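Local coordinates for protein pyoverdine synthetase F (Pseudomonas aeruginosa PAO1, PDB 6CUL) that probably acts as an enzyme of the alpha/beta class, built around a mixed central sheet of mainly parallel strands, at residues A17-G21 with Q22-Y26; D133-E137 with L138-V142. One frame throughout, in Å; residues are numbered along the deposited sequence.

Contacts 1 and 2 are both places where a helix ends in a Schellman motif with a beta turn, but they lead to different surroundings, an example of one helix ending serving two settings. Each is partly buried, yet their centres lie 31 Å apart on opposite sides of the chain's centre. In contact 1 the short helix 12-17 passes into a two-stranded antiparallel sheet near a bound ligand, and the methylenes of a glutamine and a lysine and a valine methyl do the touching. Contact 2 ends the long helix 118-136 and leads into the central sheet; its side-chain contacts are mostly aliphatic, between leucines and an alanine. The two share neither a helix nor a strand.

Contact 1 of 2, residues A17-G21 with Q22-Y26; sequences ADKAG and QYVPY
Lys19 and Gln22 close a type II beta turn, Gln22 N donating to Lys19 O at 3.1 Å. Lys19 takes a positive phi of 67° as the first residue to leave helical backbone angles after helix 12-17, completing a Schellman motif, so Lys19 belongs both to the helix end and to the turn. The same carbonyl oxygen is covered by the aliphatic start of the Gln22 side chain, with CB of Gln22 3.0 Å and CG 3.3 Å from O of Lys19. This follows from chi1 of -60°, which sets CG beside the backbone N that makes the turn bond. Beyond CG the chain runs extended and brings NE2 of Gln22 back to 4.1 Å from CA of Lys19; the amide is tied down by a hydrogen bond from NE2 to Tyr76 OH. On the lysine, the touching is done by methylenes and not by the ammonium group: CG of Lys19 lies 3.9 Å from the CG1 methyl of buried Val24, and the two side chains cross obliquely. The Lys19 side chain also comes to about 5 Å from the bound N-(4-{[(2-amino-4-oxo-1,4-dihydroquinazolin-6-yl)methyl]amino}benzene-1-carbonyl)-D-glutamic acid, which places the turn beside the ligand pocket. Beyond it the chain enters strand 23-26, paired antiparallel with strand 29-32 through Val24 and Arg31, while Gly21 and Gln22 bond to Met33 and helix 248-271 meets Lys19 through Arg252.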
loop_
_atom_site.group_PDB
_atom_site.type_symbol
_atom_site.label_atom_id
_atom_site.label_comp_id
_atom_site.label_asym_id
_atom_site.label_seq_id
_atom_site.Cartn_x
_atom_site.Cartn_y
_atom_site.Cartn_z
ATOM N N ALA A 17 -6.192 -7.650 -5.556
ATOM C CA ALA A 17 -5.154 -8.506 -6.105
ATOM C C ALA A 17 -4.396 -9.205 -5.002
ATOM O O ALA A 17 -4.266 -10.368 -5.018
ATOM C CB ALA A 17 -4.234 -7.695 -6.940
ATOM N N ASP A 18 -4.026 -8.474 -4.000
ATOM C CA ASP A 18 -3.393 -9.041 -2.878
ATOM C C ASP A 18 -4.275 -9.891 -1.945
ATOM O O ASP A 18 -3.763 -10.325 -0.997
ATOM C CB ASP A 18 -2.775 -7.954 -2.090
ATOM C CG ASP A 18 -1.450 -7.625 -2.568
ATOM O OD1 ASP A 18 -1.178 -7.851 -3.720
ATOM O OD2 ASP A 18 -0.660 -7.117 -1.832
ATOM N N LYS A 19 -5.522 -10.033 -2.297
ATOM C CA LYS A 19 -6.450 -10.739 -1.549
ATOM C C LYS A 19 -6.782 -10.118 -0.250
ATOM O O LYS A 19 -7.263 -10.813 0.557
ATOM C CB LYS A 19 -5.912 -12.149 -1.272
ATOM C CG LYS A 19 -6.361 -13.231 -2.191
ATOM C CD LYS A 19 -6.053 -12.885 -3.595
ATOM C CE LYS A 19 -6.544 -13.856 -4.626
ATOM N NZ LYS A 19 -6.116 -15.232 -4.575
ATOM N N ALA A 20 -6.646 -8.827 -0.108
ATOM C CA ALA A 20 -6.904 -8.157 1.126
ATOM C C ALA A 20 -8.344 -8.484 1.645
ATOM O O ALA A 20 -9.243 -8.657 0.893
ATOM C CB ALA A 20 -6.685 -6.675 0.952
ATOM N N GLY A 21 -8.485 -8.704 2.940
ATOM C CA GLY A 21 -9.732 -9.123 3.561
ATOM C C GLY A 21 -10.248 -10.568 3.345
ATOM O O GLY A 21 -11.273 -10.898 3.852
ATOM N N GLN A 22 -9.461 -11.373 2.665
ATOM C CA GLN A 22 -9.757 -12.713 2.313
ATOM C C GLN A 22 -8.886 -13.705 3.046
ATOM O O GLN A 22 -7.870 -13.389 3.549
ATOM C CB GLN A 22 -9.508 -12.854 0.811
ATOM C CG GLN A 22 -10.327 -11.977 -0.106
ATOM C CD GLN A 22 -10.520 -12.547 -1.511
ATOM O OE1 GLN A 22 -10.866 -13.687 -1.684
ATOM N NE2 GLN A 22 -10.291 -11.759 -2.471
ATOM N N TYR A 23 -9.315 -14.924 3.094
ATOM C CA TYR A 23 -8.528 -15.955 3.696
ATOM C C TYR A 23 -7.687 -16.607 2.666
ATOM O O TYR A 23 -8.121 -16.778 1.593
ATOM C CB TYR A 23 -9.379 -17.030 4.315
ATOM C CG TYR A 23 -9.744 -16.796 5.732
ATOM C CD1 TYR A 23 -8.860 -17.061 6.760
ATOM C CD2 TYR A 23 -10.960 -16.327 6.024
ATOM C CE1 TYR A 23 -9.210 -16.843 8.024
ATOM C CE2 TYR A 23 -11.306 -16.100 7.276
ATOM C CZ TYR A 23 -10.452 -16.361 8.267
ATOM O OH TYR A 23 -10.931 -16.121 9.490
ATOM N N VAL A 24 -6.480 -16.951 2.981
ATOM C CA VAL A 24 -5.681 -17.582 1.989
ATOM C C VAL A 24 -5.055 -18.823 2.537
ATOM O O VAL A 24 -4.780 -18.890 3.690
ATOM C CB VAL A 24 -4.586 -16.680 1.434
ATOM C CG1 VAL A 24 -5.163 -15.519 0.673
ATOM C CG2 VAL A 24 -3.643 -16.267 2.534
ATOM N N PRO A 25 -4.933 -19.844 1.731
ATOM C CA PRO A 25 -4.265 -21.034 2.188
ATOM C C PRO A 25 -2.762 -20.724 2.419
ATOM O O PRO A 25 -2.120 -20.162 1.604
ATOM C CB PRO A 25 -4.481 -21.989 1.039
ATOM C CG PRO A 25 -4.900 -21.173 -0.107
ATOM C CD PRO A 25 -5.658 -20.071 0.491
ATOM N N TYR A 26 -2.259 -21.137 3.568
ATOM C CA TYR A 26 -0.918 -20.883 4.045
ATOM C C TYR A 26 -0.465 -22.087 4.828
ATOM O O TYR A 26 -1.284 -22.711 5.436
ATOM C CB TYR A 26 -1.006 -19.675 4.988
ATOM C CG TYR A 26 0.246 -19.328 5.684
ATOM C CD1 TYR A 26 1.177 -18.509 5.099
ATOM C CD2 TYR A 26 0.519 -19.827 6.905
ATOM C CE1 TYR A 26 2.343 -18.228 5.711
ATOM C CE2 TYR A 26 1.678 -19.547 7.513
ATOM C CZ TYR A 26 2.579 -18.753 6.904
ATOM O OH TYR A 26 3.693 -18.467 7.541
#

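Contact 2 of 2, residues D133-E137 with L138-V142; sequences DTLVE and LGADV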
loop_
_atom_site.group_PDB
_atom_site.type_symbol
_atom_site.label_atom_id
_atom_site.label_comp_id
_atom_site.label_asym_id
_atom_site.label_seq_id
_atom_site.Cartn_x
_atom_site.Cartn_y
_atom_site.Cartn_z
ATOM N N ASP A 133 -5.917 19.107 -2.641
ATOM C CA ASP A 133 -7.038 19.929 -2.250
ATOM C C ASP A 133 -7.863 19.276 -1.195
ATOM O O ASP A 133 -8.182 19.903 -0.249
ATOM C CB ASP A 133 -7.960 20.211 -3.430
ATOM C CG ASP A 133 -7.519 21.350 -4.295
ATOM O OD1 ASP A 133 -6.372 21.745 -4.300
ATOM O OD2 ASP A 133 -8.364 21.817 -5.030
ATOM N N THR A 134 -8.223 18.051 -1.364
ATOM C CA THR A 134 -8.965 17.448 -0.304
ATOM C C THR A 134 -8.178 16.961 0.888
ATOM O O THR A 134 -8.802 16.593 1.799
ATOM C CB THR A 134 -9.865 16.320 -0.702
ATOM O OG1 THR A 134 -10.828 16.175 0.310
ATOM C CG2 THR A 134 -9.132 15.083 -0.740
ATOM N N LEU A 135 -6.869 16.828 0.865
ATOM C CA LEU A 135 -6.201 16.484 2.066
ATOM C C LEU A 135 -6.449 17.700 2.929
ATOM O O LEU A 135 -6.961 17.597 3.998
ATOM C CB LEU A 135 -4.736 16.249 1.779
ATOM C CG LEU A 135 -4.515 14.933 1.056
ATOM C CD1 LEU A 135 -3.102 14.688 0.660
ATOM C CD2 LEU A 135 -4.985 13.856 1.940
ATOM N N VAL A 136 -6.237 18.854 2.307
ATOM C CA VAL A 136 -6.405 20.157 2.895
ATOM C C VAL A 136 -7.825 20.244 3.346
ATOM O O VAL A 136 -8.055 20.693 4.391
ATOM C CB VAL A 136 -6.090 21.263 1.932
ATOM C CG1 VAL A 136 -6.397 22.580 2.554
ATOM C CG2 VAL A 136 -4.661 21.199 1.517
ATOM N N GLU A 137 -8.760 19.721 2.606
ATOM C CA GLU A 137 -10.100 19.668 3.131
ATOM C C GLU A 137 -10.139 18.819 4.422
ATOM O O GLU A 137 -11.087 18.924 5.171
ATOM C CB GLU A 137 -11.061 19.144 2.107
ATOM C CG GLU A 137 -12.136 20.087 1.619
ATOM C CD GLU A 137 -13.050 19.394 0.657
ATOM O OE1 GLU A 137 -13.063 19.748 -0.512
ATOM O OE2 GLU A 137 -13.710 18.443 1.051
ATOM N N LEU A 138 -9.192 17.930 4.586
ATOM C CA LEU A 138 -9.113 17.188 5.813
ATOM C C LEU A 138 -8.113 17.740 6.900
ATOM O O LEU A 138 -8.110 17.247 7.981
ATOM C CB LEU A 138 -8.795 15.743 5.479
ATOM C CG LEU A 138 -9.557 15.026 4.387
ATOM C CD1 LEU A 138 -8.661 13.994 3.785
ATOM C CD2 LEU A 138 -10.812 14.406 4.868
ATOM N N GLY A 139 -7.374 18.751 6.515
ATOM C CA GLY A 139 -6.334 19.336 7.265
ATOM C C GLY A 139 -5.338 18.292 7.591
ATOM O O GLY A 139 -4.766 18.412 8.561
ATOM N N ALA A 140 -5.113 17.356 6.726
ATOM C CA ALA A 140 -4.282 16.276 7.073
ATOM C C ALA A 140 -2.897 16.698 7.372
ATOM O O ALA A 140 -2.301 17.409 6.656
ATOM C CB ALA A 140 -4.270 15.247 5.965
ATOM N N ASP A 141 -2.476 16.394 8.543
ATOM C CA ASP A 141 -1.128 16.576 8.903
ATOM C C ASP A 141 -0.247 15.549 8.268
ATOM O O ASP A 141 0.838 15.852 8.017
ATOM C CB ASP A 141 -1.010 16.627 10.400
ATOM C CG ASP A 141 -1.628 17.864 10.963
ATOM O OD1 ASP A 141 -1.656 18.866 10.308
ATOM O OD2 ASP A 141 -2.061 17.861 12.053
ATOM N N VAL A 142 -0.711 14.340 8.054
ATOM C CA VAL A 142 0.128 13.293 7.499
ATOM C C VAL A 142 -0.619 12.294 6.572
ATOM O O VAL A 142 -1.728 11.945 6.818
ATOM C CB VAL A 142 0.843 12.545 8.661
ATOM C CG1 VAL A 142 -0.119 11.795 9.490
ATOM C CG2 VAL A 142 1.904 11.608 8.175
#
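The Schellman motif that ends helix 118-136 brings Leu135 and Val136 of its last turn against Leu138, Gly139 and Ala140. Gly139 is the residue of positive phi, 57°, and with Val136 it also bounds a type I beta turn. Its N bonds to Val136 O at 3.0 Å. One residue on, Ala140 N makes a weak bond of 3.3 Å to Leu135 O, an oxygen whose position in the model is less sure. Leu138 N still reaches back one helical turn to Thr134 O, weakly, at 3.1 Å.

In the fold, this helix is the connection of a beta-alpha-beta unit: it joins strand 103-105 to strand 142-145, both parallel in the central sheet, whose strand order 3-2-1-4-5 resembles that of Rossmann-like folds. Past the motif the chain enters strand 142-145 within a few residues, and Val142 pairs by its backbone with Lys5 and Ala7.

Side chains of the last helical turn meet those of the loop that follows. Leu138 has chi1 of -47°, keeping CG beside its own backbone N and thus against the Thr134 carbonyl, with CG of Leu138 3.1 Å and CD1 3.3 Å from Thr134 O. The same CD1 methyl sits 4.1 Å from CD2 of Leu135, aliphatic branch against aliphatic branch. Leu135 CD2 serves a second neighbour as well, Ala140 CB at 4.3 Å, whose bond from CA points toward the helix. The central sheet takes up their other contacts: Leu135 touches Ala7 and Ile59, Ala140 shares Ala7, and Leu138 rests on Val56 of strand 55-60.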